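Local coordinates for protein 5-carboxymethyl-2-hydroxymuconate semialdehyde dehydrogenase (PDB 2D4E) that probably catalyses the NAD-dependent oxidation of 5-carboxymethyl-2-hydroxymuconate semialdehyde to the corresponding acid, as a member of the aldehyde dehydrogenase family, at residues R90-I95 / F134-A139; A96-K101 / L212-L217; T180-P185 / D493-L498; A174-S179 / P202-K207. All blocks are in the same frame, centred on the assembly; numbering follows the deposited sequence.

Contact 1. Residues R90-I95 / F134-A139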
loop_
_atom_site.group_PDB
_atom_site.type_symbol
_atom_site.label_atom_id
_atom_site.label_comp_id
_atom_site.label_asym_id
_atom_site.label_seq_id
_atom_site.Cartn_x
_atom_site.Cartn_y
_atom_site.Cartn_z
ATOM N N ARG C 90 9.665 0.696 -23.444
ATOM C CA ARG C 90 10.524 0.225 -24.525
ATOM C C ARG C 90 11.694 1.184 -24.719
ATOM O O ARG C 90 12.834 0.754 -24.880
ATOM C CB ARG C 90 9.740 0.098 -25.835
ATOM C CG ARG C 90 10.558 -0.499 -26.982
ATOM C CD ARG C 90 9.810 -0.419 -28.308
ATOM N NE ARG C 90 9.588 0.959 -28.740
ATOM C CZ ARG C 90 10.551 1.793 -29.118
ATOM N NH1 ARG C 90 11.820 1.396 -29.118
ATOM N NH2 ARG C 90 10.246 3.023 -29.509
ATOM N N TYR C 91 11.409 2.480 -24.704
ATOM C CA TYR C 91 12.456 3.480 -24.860
ATOM C C TYR C 91 13.496 3.411 -23.738
ATOM O O TYR C 91 14.689 3.418 -24.009
ATOM C CB TYR C 91 11.862 4.883 -24.893
ATOM C CG TYR C 91 11.312 5.307 -26.227
ATOM C CD1 TYR C 91 9.963 5.601 -26.376
ATOM C CD2 TYR C 91 12.151 5.477 -27.327
ATOM C CE1 TYR C 91 9.457 6.061 -27.580
ATOM C CE2 TYR C 91 11.654 5.941 -28.547
ATOM C CZ TYR C 91 10.305 6.232 -28.661
ATOM O OH TYR C 91 9.797 6.703 -29.847
ATOM N N LEU C 92 13.051 3.353 -22.483
ATOM C CA LEU C 92 13.996 3.286 -21.369
ATOM C C LEU C 92 14.903 2.065 -21.504
ATOM O O LEU C 92 16.104 2.150 -21.266
ATOM C CB LEU C 92 13.271 3.238 -20.016
ATOM C CG LEU C 92 12.421 4.442 -19.593
ATOM C CD1 LEU C 92 12.154 4.352 -18.100
ATOM C CD2 LEU C 92 13.142 5.734 -19.889
ATOM N N LEU C 93 14.325 0.931 -21.883
ATOM C CA LEU C 93 15.104 -0.289 -22.062
ATOM C C LEU C 93 16.105 -0.145 -23.212
ATOM O O LEU C 93 17.193 -0.726 -23.180
ATOM C CB LEU C 93 14.177 -1.476 -22.322
ATOM C CG LEU C 93 13.331 -1.899 -21.119
ATOM C CD1 LEU C 93 12.445 -3.071 -21.514
ATOM C CD2 LEU C 93 14.249 -2.276 -19.954
ATOM N N ARG C 94 15.729 0.630 -24.227
ATOM C CA ARG C 94 16.603 0.858 -25.372
ATOM C C ARG C 94 17.771 1.744 -24.939
ATOM O O ARG C 94 18.919 1.529 -25.337
ATOM C CB ARG C 94 15.822 1.537 -26.500
ATOM C CG ARG C 94 16.649 1.865 -27.736
ATOM C CD ARG C 94 17.354 0.635 -28.294
ATOM N NE ARG C 94 18.027 0.944 -29.555
ATOM C CZ ARG C 94 19.039 0.244 -30.059
ATOM N NH1 ARG C 94 19.510 -0.818 -29.412
ATOM N NH2 ARG C 94 19.584 0.615 -31.213
ATOM N N ILE C 95 17.458 2.746 -24.124
ATOM C CA ILE C 95 18.461 3.662 -23.608
ATOM C C ILE C 95 19.454 2.884 -22.744
ATOM O O ILE C 95 20.659 3.073 -22.861
ATOM C CB ILE C 95 17.796 4.790 -22.770
ATOM C CG1 ILE C 95 17.022 5.730 -23.697
ATOM C CG2 ILE C 95 18.850 5.572 -21.995
ATOM C CD1 ILE C 95 16.214 6.787 -22.970
ATOM N N PHE C 134 15.668 -0.105 -14.384
ATOM C CA PHE C 134 14.873 -0.122 -13.162
ATOM C C PHE C 134 13.539 0.608 -13.326
ATOM O O PHE C 134 12.473 0.016 -13.162
ATOM C CB PHE C 134 15.673 0.517 -12.026
ATOM C CG PHE C 134 14.933 0.598 -10.721
ATOM C CD1 PHE C 134 14.602 -0.557 -10.017
ATOM C CD2 PHE C 134 14.580 1.834 -10.186
ATOM C CE1 PHE C 134 13.933 -0.486 -8.796
ATOM C CE2 PHE C 134 13.908 1.917 -8.964
ATOM C CZ PHE C 134 13.584 0.752 -8.267
ATOM N N TYR C 135 13.594 1.895 -13.653
ATOM C CA TYR C 135 12.369 2.666 -13.805
ATOM C C TYR C 135 11.515 2.263 -14.998
ATOM O O TYR C 135 10.332 2.591 -15.058
ATOM C CB TYR C 135 12.686 4.159 -13.850
ATOM C CG TYR C 135 12.999 4.710 -12.481
ATOM C CD1 TYR C 135 14.310 5.011 -12.103
ATOM C CD2 TYR C 135 11.981 4.900 -11.546
ATOM C CE1 TYR C 135 14.599 5.493 -10.822
ATOM C CE2 TYR C 135 12.254 5.379 -10.265
ATOM C CZ TYR C 135 13.563 5.676 -9.911
ATOM O OH TYR C 135 13.825 6.181 -8.661
ATOM N N ALA C 136 12.111 1.539 -15.940
ATOM C CA ALA C 136 11.372 1.083 -17.107
ATOM C C ALA C 136 10.201 0.228 -16.628
ATOM O O ALA C 136 9.126 0.228 -17.233
ATOM C CB ALA C 136 12.284 0.264 -18.025
ATOM N N GLU C 137 10.416 -0.487 -15.527
ATOM C CA GLU C 137 9.390 -1.364 -14.963
ATOM C C GLU C 137 8.322 -0.649 -14.123
ATOM O O GLU C 137 7.344 -1.277 -13.715
ATOM C CB GLU C 137 10.044 -2.464 -14.116
ATOM C CG GLU C 137 11.033 -3.355 -14.868
ATOM C CD GLU C 137 10.422 -4.057 -16.081
ATOM O OE1 GLU C 137 9.296 -4.593 -15.966
ATOM O OE2 GLU C 137 11.080 -4.088 -17.150
ATOM N N TYR C 138 8.507 0.642 -13.851
ATOM C CA TYR C 138 7.522 1.398 -13.070
ATOM C C TYR C 138 6.600 2.234 -13.969
ATOM O O TYR C 138 5.539 2.687 -13.534
ATOM C CB TYR C 138 8.214 2.321 -12.057
ATOM C CG TYR C 138 8.825 1.596 -10.877
ATOM C CD1 TYR C 138 10.002 0.868 -11.014
ATOM C CD2 TYR C 138 8.199 1.607 -9.631
ATOM C CE1 TYR C 138 10.546 0.161 -9.939
ATOM C CE2 TYR C 138 8.730 0.905 -8.551
ATOM C CZ TYR C 138 9.903 0.183 -8.713
ATOM O OH TYR C 138 10.429 -0.520 -7.655
ATOM N N ALA C 139 7.009 2.432 -15.220
ATOM C CA ALA C 139 6.229 3.218 -16.169
ATOM C C ALA C 139 4.768 2.762 -16.269
ATOM O O ALA C 139 3.848 3.585 -16.247
ATOM C CB ALA C 139 6.893 3.174 -17.554
#
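Leu92 of helix 85-101 and Ala136, near the end of helix 118-136, bring their CA atoms to 5.5 Å, a close helix approach that the small side chain of Ala136 permits. The contacts between side chains are all apolar. Leu92 CB and Ala136 CB, on bonds that point toward the opposite segment, meet at 3.7 Å, and Leu93 CD2 reaches the same methyl, Ala136 CB, at 3.7 Å. The alanine methyl is thus touched by two consecutive leucines.

A second kind of contact sets a side chain against backbone. With CG of Leu92 anti to its carbonyl carbon (chi1 -64°), the CD1 branch of Leu92 reaches the backbone of 135-136, 3.5 Å from Ala136 CA and 3.8 Å from Tyr135 C. Beyond this, Leu92 also packs on Leu187 and Ala188 of helix 175-188, and Tyr135 on Ala184 and Pro185, so a third helix closes one side.

No hydrogen bond crosses between 90-95 and 134-139, but Glu137 OE1 makes a salt bridge to Lys89 NZ, earlier in helix 85-101, and also lies close to the like-charged OE1 of Glu137 of a neighbouring subunit. The chemistry implies a seam held by close fit of aliphatic groups, with ionic pairing at its margin that probably also offsets the like charge across the subunit boundary.

Contact 2. Residues A96-K101 / L212-L217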
loop_
_atom_site.group_PDB
_atom_site.type_symbol
_atom_site.label_atom_id
_atom_site.label_comp_id
_atom_site.label_asym_id
_atom_site.label_seq_id
_atom_site.Cartn_x
_atom_site.Cartn_y
_atom_site.Cartn_z
ATOM N N ALA C 96 18.940 2.002 -21.889
ATOM C CA ALA C 96 19.786 1.192 -21.018
ATOM C C ALA C 96 20.685 0.311 -21.878
ATOM O O ALA C 96 21.870 0.123 -21.582
ATOM C CB ALA C 96 18.928 0.328 -20.110
ATOM N N GLU C 97 20.108 -0.230 -22.946
ATOM C CA GLU C 97 20.851 -1.087 -23.859
ATOM C C GLU C 97 21.982 -0.308 -24.529
ATOM O O GLU C 97 23.111 -0.791 -24.616
ATOM C CB GLU C 97 19.899 -1.662 -24.914
ATOM C CG GLU C 97 20.563 -2.540 -25.959
ATOM C CD GLU C 97 19.555 -3.220 -26.880
ATOM O OE1 GLU C 97 18.731 -2.517 -27.510
ATOM O OE2 GLU C 97 19.597 -4.466 -26.978
ATOM N N LEU C 98 21.679 0.902 -24.992
ATOM C CA LEU C 98 22.674 1.738 -25.660
ATOM C C LEU C 98 23.752 2.277 -24.723
ATOM O O LEU C 98 24.890 2.488 -25.145
ATOM C CB LEU C 98 21.986 2.882 -26.406
ATOM C CG LEU C 98 21.174 2.403 -27.619
ATOM C CD1 LEU C 98 20.471 3.578 -28.281
ATOM C CD2 LEU C 98 22.106 1.702 -28.611
ATOM N N ILE C 99 23.401 2.514 -23.461
ATOM C CA ILE C 99 24.383 2.981 -22.489
ATOM C C ILE C 99 25.408 1.848 -22.330
ATOM O O ILE C 99 26.621 2.081 -22.283
ATOM C CB ILE C 99 23.720 3.285 -21.117
ATOM C CG1 ILE C 99 22.944 4.604 -21.198
ATOM C CG2 ILE C 99 24.779 3.363 -20.016
ATOM C CD1 ILE C 99 22.166 4.946 -19.934
ATOM N N GLU C 100 24.909 0.619 -22.271
ATOM C CA GLU C 100 25.779 -0.540 -22.138
ATOM C C GLU C 100 26.692 -0.696 -23.358
ATOM O O GLU C 100 27.867 -1.054 -23.221
ATOM C CB GLU C 100 24.939 -1.808 -21.938
ATOM C CG GLU C 100 24.232 -1.849 -20.584
ATOM C CD GLU C 100 23.192 -2.961 -20.465
ATOM O OE1 GLU C 100 22.541 -3.046 -19.402
ATOM O OE2 GLU C 100 23.020 -3.744 -21.424
ATOM N N LYS C 101 26.158 -0.405 -24.543
ATOM C CA LYS C 101 26.930 -0.531 -25.774
ATOM C C LYS C 101 28.037 0.512 -25.862
ATOM O O LYS C 101 29.087 0.265 -26.455
ATOM C CB LYS C 101 26.020 -0.403 -27.002
ATOM C CG LYS C 101 26.636 -1.009 -28.258
ATOM C CD LYS C 101 25.848 -0.693 -29.524
ATOM C CE LYS C 101 26.096 0.735 -29.985
ATOM N NZ LYS C 101 25.513 1.004 -31.331
ATOM N N LEU C 212 20.593 9.116 -26.240
ATOM C CA LEU C 212 19.140 9.223 -26.240
ATOM C C LEU C 212 18.635 9.482 -27.653
ATOM O O LEU C 212 17.526 9.082 -28.002
ATOM C CB LEU C 212 18.665 10.327 -25.293
ATOM C CG LEU C 212 18.318 9.807 -23.890
ATOM C CD1 LEU C 212 19.536 9.122 -23.268
ATOM C CD2 LEU C 212 17.834 10.948 -23.016
ATOM N N LYS C 213 19.449 10.146 -28.471
ATOM C CA LYS C 213 19.054 10.406 -29.848
ATOM C C LYS C 213 19.188 9.103 -30.633
ATOM O O LYS C 213 18.413 8.842 -31.549
ATOM C CB LYS C 213 19.933 11.486 -30.486
ATOM C CG LYS C 213 19.616 11.730 -31.961
ATOM C CD LYS C 213 20.506 12.809 -32.560
ATOM C CE LYS C 213 20.338 12.914 -34.079
ATOM N NZ LYS C 213 18.946 13.275 -34.481
ATOM N N GLU C 214 20.175 8.288 -30.272
ATOM C CA GLU C 214 20.367 7.013 -30.945
ATOM C C GLU C 214 19.209 6.084 -30.583
ATOM O O GLU C 214 18.882 5.161 -31.335
ATOM C CB GLU C 214 21.698 6.368 -30.538
ATOM C CG GLU C 214 21.999 5.079 -31.305
ATOM C CD GLU C 214 23.303 4.411 -30.891
ATOM O OE1 GLU C 214 23.629 3.346 -31.455
ATOM O OE2 GLU C 214 24.006 4.939 -30.007
ATOM N N ALA C 215 18.593 6.328 -29.427
ATOM C CA ALA C 215 17.464 5.520 -28.973
ATOM C C ALA C 215 16.210 6.025 -29.675
ATOM O O ALA C 215 15.137 5.442 -29.550
ATOM C CB ALA C 215 17.302 5.632 -27.456
ATOM N N ASP C 216 16.371 7.125 -30.405
ATOM C CA ASP C 216 15.300 7.754 -31.176
ATOM C C ASP C 216 14.135 8.333 -30.365
ATOM O O ASP C 216 12.978 8.238 -30.774
ATOM C CB ASP C 216 14.776 6.764 -32.228
ATOM C CG ASP C 216 13.823 7.413 -33.226
ATOM O OD1 ASP C 216 14.094 8.553 -33.664
ATOM O OD2 ASP C 216 12.807 6.776 -33.582
ATOM N N LEU C 217 14.434 8.936 -29.217
ATOM C CA LEU C 217 13.378 9.551 -28.416
ATOM C C LEU C 217 12.759 10.646 -29.277
ATOM O O LEU C 217 13.448 11.260 -30.090
ATOM C CB LEU C 217 13.944 10.198 -27.150
ATOM C CG LEU C 217 14.209 9.395 -25.874
ATOM C CD1 LEU C 217 14.660 10.369 -24.780
ATOM C CD2 LEU C 217 12.949 8.654 -25.431
#
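A Schellman motif ends helix 203-214, and at this turn Glu214 and Ala215 pack against Leu98 and Lys101 in the last turn of helix 85-101. The evidence for the motif is the positive phi of Asp216 (65°) together with two bonds back into the preceding turn, Asp216 N to Lys213 O and a weak one from Leu217 N to Leu212 O.

Leu98 points toward 212-217, and its two methyls touch different groups. Leu98 CD1 lies 3.5 Å from Ala215 N and 3.9 Å from Ala215 CB, while also resting at 3.7 Å on Glu214 CG. Leu98 CD2 turns to the carboxylate, 3.6 Å from Glu214 OE1.

The polar part of the contact lies toward solvent, where Lys101 is exposed. Glu214 is fully extended, with CG opposite the backbone N (chi1 -175°), and carries its chain obliquely across Leu98; Glu214 OE1 meets Lys101 NZ at 3.0 Å in a salt bridge that uses the syn lone pair of OE1. The lysine, bent at chi3, crosses the glutamate at about a right angle. The other oxygen, OE2, takes a hydrogen bond from His102 NE2. Replacing Glu214 with alanine would probably leave Lys101 and His102 without their shared acceptor and uncover the methyls of Leu98.

With two donors dividing its oxygens, the carboxylate is likely to stay ionised, and its aliphatic stem shields the leucine beneath an ionic clasp at the protein surface.

Contact 3. Residues T180-P185 / D493-L498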
loop_
_atom_site.group_PDB
_atom_site.type_symbol
_atom_site.label_atom_id
_atom_site.label_comp_id
_atom_site.label_asym_id
_atom_site.label_seq_id
_atom_site.Cartn_x
_atom_site.Cartn_y
_atom_site.Cartn_z
ATOM N N THR C 180 21.199 10.532 -14.716
ATOM C CA THR C 180 20.281 9.463 -15.111
ATOM C C THR C 180 19.377 9.067 -13.950
ATOM O O THR C 180 18.285 8.538 -14.164
ATOM C CB THR C 180 21.031 8.206 -15.616
ATOM O OG1 THR C 180 21.879 7.692 -14.579
ATOM C CG2 THR C 180 21.867 8.551 -16.843
ATOM N N TRP C 181 19.834 9.334 -12.728
ATOM C CA TRP C 181 19.062 9.041 -11.520
ATOM C C TRP C 181 17.737 9.823 -11.545
ATOM O O TRP C 181 16.730 9.376 -10.994
ATOM C CB TRP C 181 19.870 9.448 -10.279
ATOM C CG TRP C 181 19.184 9.218 -8.945
ATOM C CD1 TRP C 181 18.991 10.143 -7.954
ATOM C CD2 TRP C 181 18.639 7.986 -8.453
ATOM N NE1 TRP C 181 18.363 9.562 -6.883
ATOM C CE2 TRP C 181 18.134 8.240 -7.160
ATOM C CE3 TRP C 181 18.526 6.689 -8.983
ATOM C CZ2 TRP C 181 17.525 7.247 -6.382
ATOM C CZ3 TRP C 181 17.920 5.700 -8.208
ATOM C CH2 TRP C 181 17.427 5.986 -6.923
ATOM N N ARG C 182 17.745 10.986 -12.191
ATOM C CA ARG C 182 16.551 11.831 -12.272
ATOM C C ARG C 182 15.850 11.729 -13.628
ATOM O O ARG C 182 14.615 11.767 -13.716
ATOM C CB ARG C 182 16.935 13.288 -12.024
ATOM C CG ARG C 182 17.804 13.505 -10.792
ATOM C CD ARG C 182 17.047 13.270 -9.491
ATOM N NE ARG C 182 17.664 14.048 -8.417
ATOM C CZ ARG C 182 16.996 14.607 -7.413
ATOM N NH1 ARG C 182 15.680 14.458 -7.321
ATOM N NH2 ARG C 182 17.649 15.311 -6.497
ATOM N N ILE C 183 16.649 11.608 -14.684
ATOM C CA ILE C 183 16.128 11.504 -16.036
ATOM C C ILE C 183 15.265 10.264 -16.231
ATOM O O ILE C 183 14.182 10.335 -16.807
ATOM C CB ILE C 183 17.278 11.466 -17.062
ATOM C CG1 ILE C 183 18.090 12.766 -16.978
ATOM C CG2 ILE C 183 16.715 11.246 -18.465
ATOM C CD1 ILE C 183 19.414 12.710 -17.731
ATOM N N ALA C 184 15.751 9.127 -15.752
ATOM C CA ALA C 184 15.030 7.871 -15.892
ATOM C C ALA C 184 13.616 7.934 -15.301
ATOM O O ALA C 184 12.642 7.618 -15.982
ATOM C CB ALA C 184 15.835 6.736 -15.254
ATOM N N PRO C 185 13.480 8.337 -14.027
ATOM C CA PRO C 185 12.112 8.388 -13.508
ATOM C C PRO C 185 11.260 9.447 -14.211
ATOM O O PRO C 185 10.089 9.217 -14.498
ATOM C CB PRO C 185 12.310 8.666 -12.010
ATOM C CG PRO C 185 13.648 9.357 -11.942
ATOM C CD PRO C 185 14.465 8.597 -12.961
ATOM N N ASP C 493 5.742 10.531 -6.053
ATOM C CA ASP C 493 5.172 11.661 -5.337
ATOM C C ASP C 493 5.655 13.004 -5.837
ATOM O O ASP C 493 4.993 14.021 -5.630
ATOM C CB ASP C 493 5.439 11.523 -3.842
ATOM C CG ASP C 493 4.398 10.666 -3.157
ATOM O OD1 ASP C 493 3.244 11.141 -3.032
ATOM O OD2 ASP C 493 4.728 9.521 -2.766
ATOM N N PHE C 494 6.805 13.014 -6.498
ATOM C CA PHE C 494 7.331 14.259 -7.031
ATOM C C PHE C 494 7.032 14.432 -8.514
ATOM O O PHE C 494 6.593 15.497 -8.935
ATOM C CB PHE C 494 8.845 14.356 -6.805
ATOM C CG PHE C 494 9.488 15.519 -7.517
ATOM C CD1 PHE C 494 10.157 15.331 -8.725
ATOM C CD2 PHE C 494 9.405 16.805 -6.991
ATOM C CE1 PHE C 494 10.737 16.410 -9.403
ATOM C CE2 PHE C 494 9.978 17.895 -7.658
ATOM C CZ PHE C 494 10.648 17.696 -8.869
ATOM N N TYR C 495 7.255 13.379 -9.296
ATOM C CA TYR C 495 7.055 13.444 -10.739
ATOM C C TYR C 495 5.619 13.364 -11.249
ATOM O O TYR C 495 5.380 13.607 -12.430
ATOM C CB TYR C 495 7.891 12.362 -11.434
ATOM C CG TYR C 495 9.385 12.491 -11.194
ATOM C CD1 TYR C 495 10.042 11.660 -10.278
ATOM C CD2 TYR C 495 10.138 13.458 -11.867
ATOM C CE1 TYR C 495 11.417 11.791 -10.042
ATOM C CE2 TYR C 495 11.508 13.598 -11.635
ATOM C CZ TYR C 495 12.137 12.766 -10.726
ATOM O OH TYR C 495 13.484 12.911 -10.497
ATOM N N THR C 496 4.671 13.026 -10.378
ATOM C CA THR C 496 3.277 12.931 -10.793
ATOM C C THR C 496 2.360 13.696 -9.848
ATOM O O THR C 496 2.772 14.088 -8.759
ATOM C CB THR C 496 2.793 11.453 -10.852
ATOM O OG1 THR C 496 2.719 10.909 -9.528
ATOM C CG2 THR C 496 3.742 10.607 -11.686
ATOM N N ASP C 497 1.120 13.915 -10.282
ATOM C CA ASP C 497 0.118 14.617 -9.480
ATOM C C ASP C 497 -1.007 13.658 -9.114
ATOM O O ASP C 497 -1.475 12.893 -9.966
ATOM C CB ASP C 497 -0.514 15.779 -10.252
ATOM C CG ASP C 497 0.455 16.913 -10.519
ATOM O OD1 ASP C 497 1.272 17.230 -9.628
ATOM O OD2 ASP C 497 0.375 17.499 -11.620
ATOM N N LEU C 498 -1.439 13.704 -7.855
ATOM C CA LEU C 498 -2.537 12.866 -7.400
ATOM C C LEU C 498 -3.843 13.548 -7.793
ATOM O O LEU C 498 -3.922 14.777 -7.863
ATOM C CB LEU C 498 -2.496 12.683 -5.878
ATOM C CG LEU C 498 -1.558 11.600 -5.325
ATOM C CD1 LEU C 498 -1.328 11.826 -3.830
ATOM C CD2 LEU C 498 -2.159 10.219 -5.588
#
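Arg182 NH1 and Tyr495 OH, one from each segment, both grip Glu486 OE2, the first in a salt bridge and the second in a hydrogen bond. This site joins helix 175-188, the first helix after strand 166-169 of the Rossmann-type NAD-binding domain, to the junction of helix 488-495 with strand 496-504. Arg182 has further partners, Ser269 OG on NH1 and Glu271 OE1 on NH2, and its side chain comes to about 6 Å from the bound NAD.

Between the segments themselves the contact is one of packing. The bend of Arg182 at chi2 (-70°) brings CD to 3.7 Å from Tyr495 OH. The hydroxyl lies at the edge of the guanidinium, near its plane, and the ring is turned 80° to that plane. Arg182 O is 3.6 Å from Tyr495 OH, without a hydrogen bond.

The helix is kinked here: the N of Arg182 and that of Pro185, which carries no hydrogen, make no bond to the turn before. Pro185 leans obliquely on the ring, with CB 3.8 Å from Tyr495 CE1 and CG 3.8 Å from the same atom. A phenylalanine in place of Tyr495 would probably leave Glu486 with one partner fewer and its carboxylate less firmly oriented beside Arg182. On one face of the tyrosine ring, Phe494 CD1 sits over the centre, 3.5 Å above the plane.

Contact 4. Residues A174-S179 / P202-K207; sequences APLMLS and PFTATK
The backbones of Leu176 and Thr204 approach to 6.4 Å between CA atoms, where the opening turns of helices 175-188 and 203-214 meet. These are successive helices of the Rossmann-type NAD-binding domain, following the parallel strands 166-169 and 193-196.

Thr204 carries the second side of the contact. With OG1 beside the backbone N (chi1 -58°), the methyl CG2 is the branch opposite that N and faces Leu176: Thr204 CG2 lies 3.7 Å from Leu176 CB and 3.9 Å from Leu176 CD1, the two side chains crossing at about a right angle. Pro175 adds a looser touch, its CB 4.1 Å from Thr204 CB. No hydrogen bond links the two segments.

Helix 103-114 brackets the site, since Glu110 packs on Pro175 and Thr204 and accepts from Leu176 N, while Asp113, a sodium ligand, accepts from Phe203 N. Leu178, in the same opening turn as Pro175 and Leu176, touches the bound NAD.

Ala174 occupies the N-cap position of its helix, and the first turn is reinforced at Pro175 O. Ser179 N donates to that oxygen at 3.1 Å, and Ser179 OG donates to Pro175 O at 2.8 Å from the opposite face, tilted 22° from the carbonyl plane.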
loop_
_atom_site.group_PDB
_atom_site.type_symbol
_atom_site.label_atom_id
_atom_site.label_comp_id
_atom_site.label_asym_id
_atom_site.label_seq_id
_atom_site.Cartn_x
_atom_site.Cartn_y
_atom_site.Cartn_z
ATOM N N ALA C 174 29.702 13.016 -10.198
ATOM C CA ALA C 174 29.259 11.795 -10.881
ATOM C C ALA C 174 28.173 12.123 -11.912
ATOM O O ALA C 174 27.015 11.740 -11.753
ATOM C CB ALA C 174 28.732 10.789 -9.855
ATOM N N PRO C 175 28.553 12.817 -12.998
ATOM C CA PRO C 175 27.688 13.251 -14.102
ATOM C C PRO C 175 26.668 12.252 -14.635
ATOM O O PRO C 175 25.470 12.524 -14.627
ATOM C CB PRO C 175 28.689 13.673 -15.177
ATOM C CG PRO C 175 29.819 14.198 -14.372
ATOM C CD PRO C 175 29.957 13.158 -13.286
ATOM N N LEU C 176 27.136 11.103 -15.106
ATOM C CA LEU C 176 26.227 10.104 -15.661
ATOM C C LEU C 176 25.267 9.498 -14.642
ATOM O O LEU C 176 24.056 9.481 -14.856
ATOM C CB LEU C 176 27.013 8.979 -16.339
ATOM C CG LEU C 176 26.134 8.002 -17.123
ATOM C CD1 LEU C 176 25.518 8.720 -18.322
ATOM C CD2 LEU C 176 26.960 6.816 -17.583
ATOM N N MET C 177 25.810 8.993 -13.540
ATOM C CA MET C 177 24.987 8.362 -12.507
ATOM C C MET C 177 23.955 9.292 -11.881
ATOM O O MET C 177 22.789 8.931 -11.740
ATOM C CB MET C 177 25.882 7.776 -11.409
ATOM C CG MET C 177 25.151 7.242 -10.186
ATOM S SD MET C 177 23.991 5.927 -10.559
ATOM C CE MET C 177 22.570 6.457 -9.596
ATOM N N LEU C 178 24.379 10.494 -11.514
ATOM C CA LEU C 178 23.474 11.436 -10.880
ATOM C C LEU C 178 22.452 12.092 -11.805
ATOM O O LEU C 178 21.394 12.515 -11.348
ATOM C CB LEU C 178 24.284 12.497 -10.138
ATOM C CG LEU C 178 25.215 11.886 -9.082
ATOM C CD1 LEU C 178 25.957 12.990 -8.371
ATOM C CD2 LEU C 178 24.413 11.051 -8.093
ATOM N N SER C 179 22.745 12.181 -13.098
ATOM C CA SER C 179 21.785 12.790 -14.011
ATOM C C SER C 179 20.748 11.750 -14.424
ATOM O O SER C 179 19.557 12.044 -14.459
ATOM C CB SER C 179 22.479 13.375 -15.250
ATOM O OG SER C 179 23.054 12.362 -16.061
ATOM N N PRO C 202 31.155 18.650 -18.110
ATOM C CA PRO C 202 30.074 18.685 -19.100
ATOM C C PRO C 202 30.002 17.615 -20.182
ATOM O O PRO C 202 28.919 17.305 -20.676
ATOM C CB PRO C 202 30.248 20.062 -19.714
ATOM C CG PRO C 202 31.746 20.141 -19.825
ATOM C CD PRO C 202 32.235 19.582 -18.491
ATOM N N PHE C 203 31.146 17.053 -20.551
ATOM C CA PHE C 203 31.212 16.076 -21.637
ATOM C C PHE C 203 30.266 14.881 -21.626
ATOM O O PHE C 203 29.593 14.615 -22.623
ATOM C CB PHE C 203 32.655 15.594 -21.782
ATOM C CG PHE C 203 33.621 16.706 -22.039
ATOM C CD1 PHE C 203 34.818 16.781 -21.340
ATOM C CD2 PHE C 203 33.303 17.718 -22.939
ATOM C CE1 PHE C 203 35.685 17.857 -21.529
ATOM C CE2 PHE C 203 34.161 18.794 -23.132
ATOM C CZ PHE C 203 35.352 18.863 -22.425
ATOM N N THR C 204 30.219 14.155 -20.517
ATOM C CA THR C 204 29.360 12.985 -20.416
ATOM C C THR C 204 27.886 13.265 -20.755
ATOM O O THR C 204 27.207 12.412 -21.323
ATOM C CB THR C 204 29.447 12.378 -19.002
ATOM O OG1 THR C 204 30.809 12.031 -18.718
ATOM C CG2 THR C 204 28.573 11.137 -18.897
ATOM N N ALA C 205 27.396 14.451 -20.408
ATOM C CA ALA C 205 26.005 14.804 -20.681
ATOM C C ALA C 205 25.738 14.919 -22.185
ATOM O O ALA C 205 24.716 14.447 -22.678
ATOM C CB ALA C 205 25.646 16.113 -19.972
ATOM N N THR C 206 26.648 15.551 -22.916
ATOM C CA THR C 206 26.473 15.675 -24.359
ATOM C C THR C 206 26.490 14.278 -24.974
ATOM O O THR C 206 25.755 13.998 -25.924
ATOM C CB THR C 206 27.587 16.541 -24.985
ATOM O OG1 THR C 206 27.277 17.930 -24.787
ATOM C CG2 THR C 206 27.725 16.251 -26.475
ATOM N N LYS C 207 27.319 13.398 -24.418
ATOM C CA LYS C 207 27.409 12.024 -24.900
ATOM C C LYS C 207 26.085 11.297 -24.640
ATOM O O LYS C 207 25.586 10.550 -25.491
ATOM C CB LYS C 207 28.555 11.293 -24.193
ATOM C CG LYS C 207 28.751 9.853 -24.649
ATOM C CD LYS C 207 29.111 9.765 -26.132
ATOM C CE LYS C 207 29.361 8.321 -26.537
ATOM N NZ LYS C 207 29.865 8.200 -27.932
#

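From the N terminus, helix 85-101 supplies the first segments of contacts 1 and 2. Contact 1 closes the shorter loop, through 38 mostly helical residues to helix 118-136. Contact 2 spans 110 residues to the end of helix 203-214 and crosses contact 1. Contact 4 joins helices 175-188 and 203-214 and is nested within the loop of contact 2. Contact 3 starts directly after 174-179, crosses contacts 2 and 4, and ties helix 175-188 to the chain's late helix 488-495. Contact 1 precedes contacts 3 and 4 in series, yet touches contact 3, with Tyr135 CD1 3.7 Å from Pro185 CD. It also touches contact 2, where Ile95 CG1 is 3.8 Å from Ala215 CB.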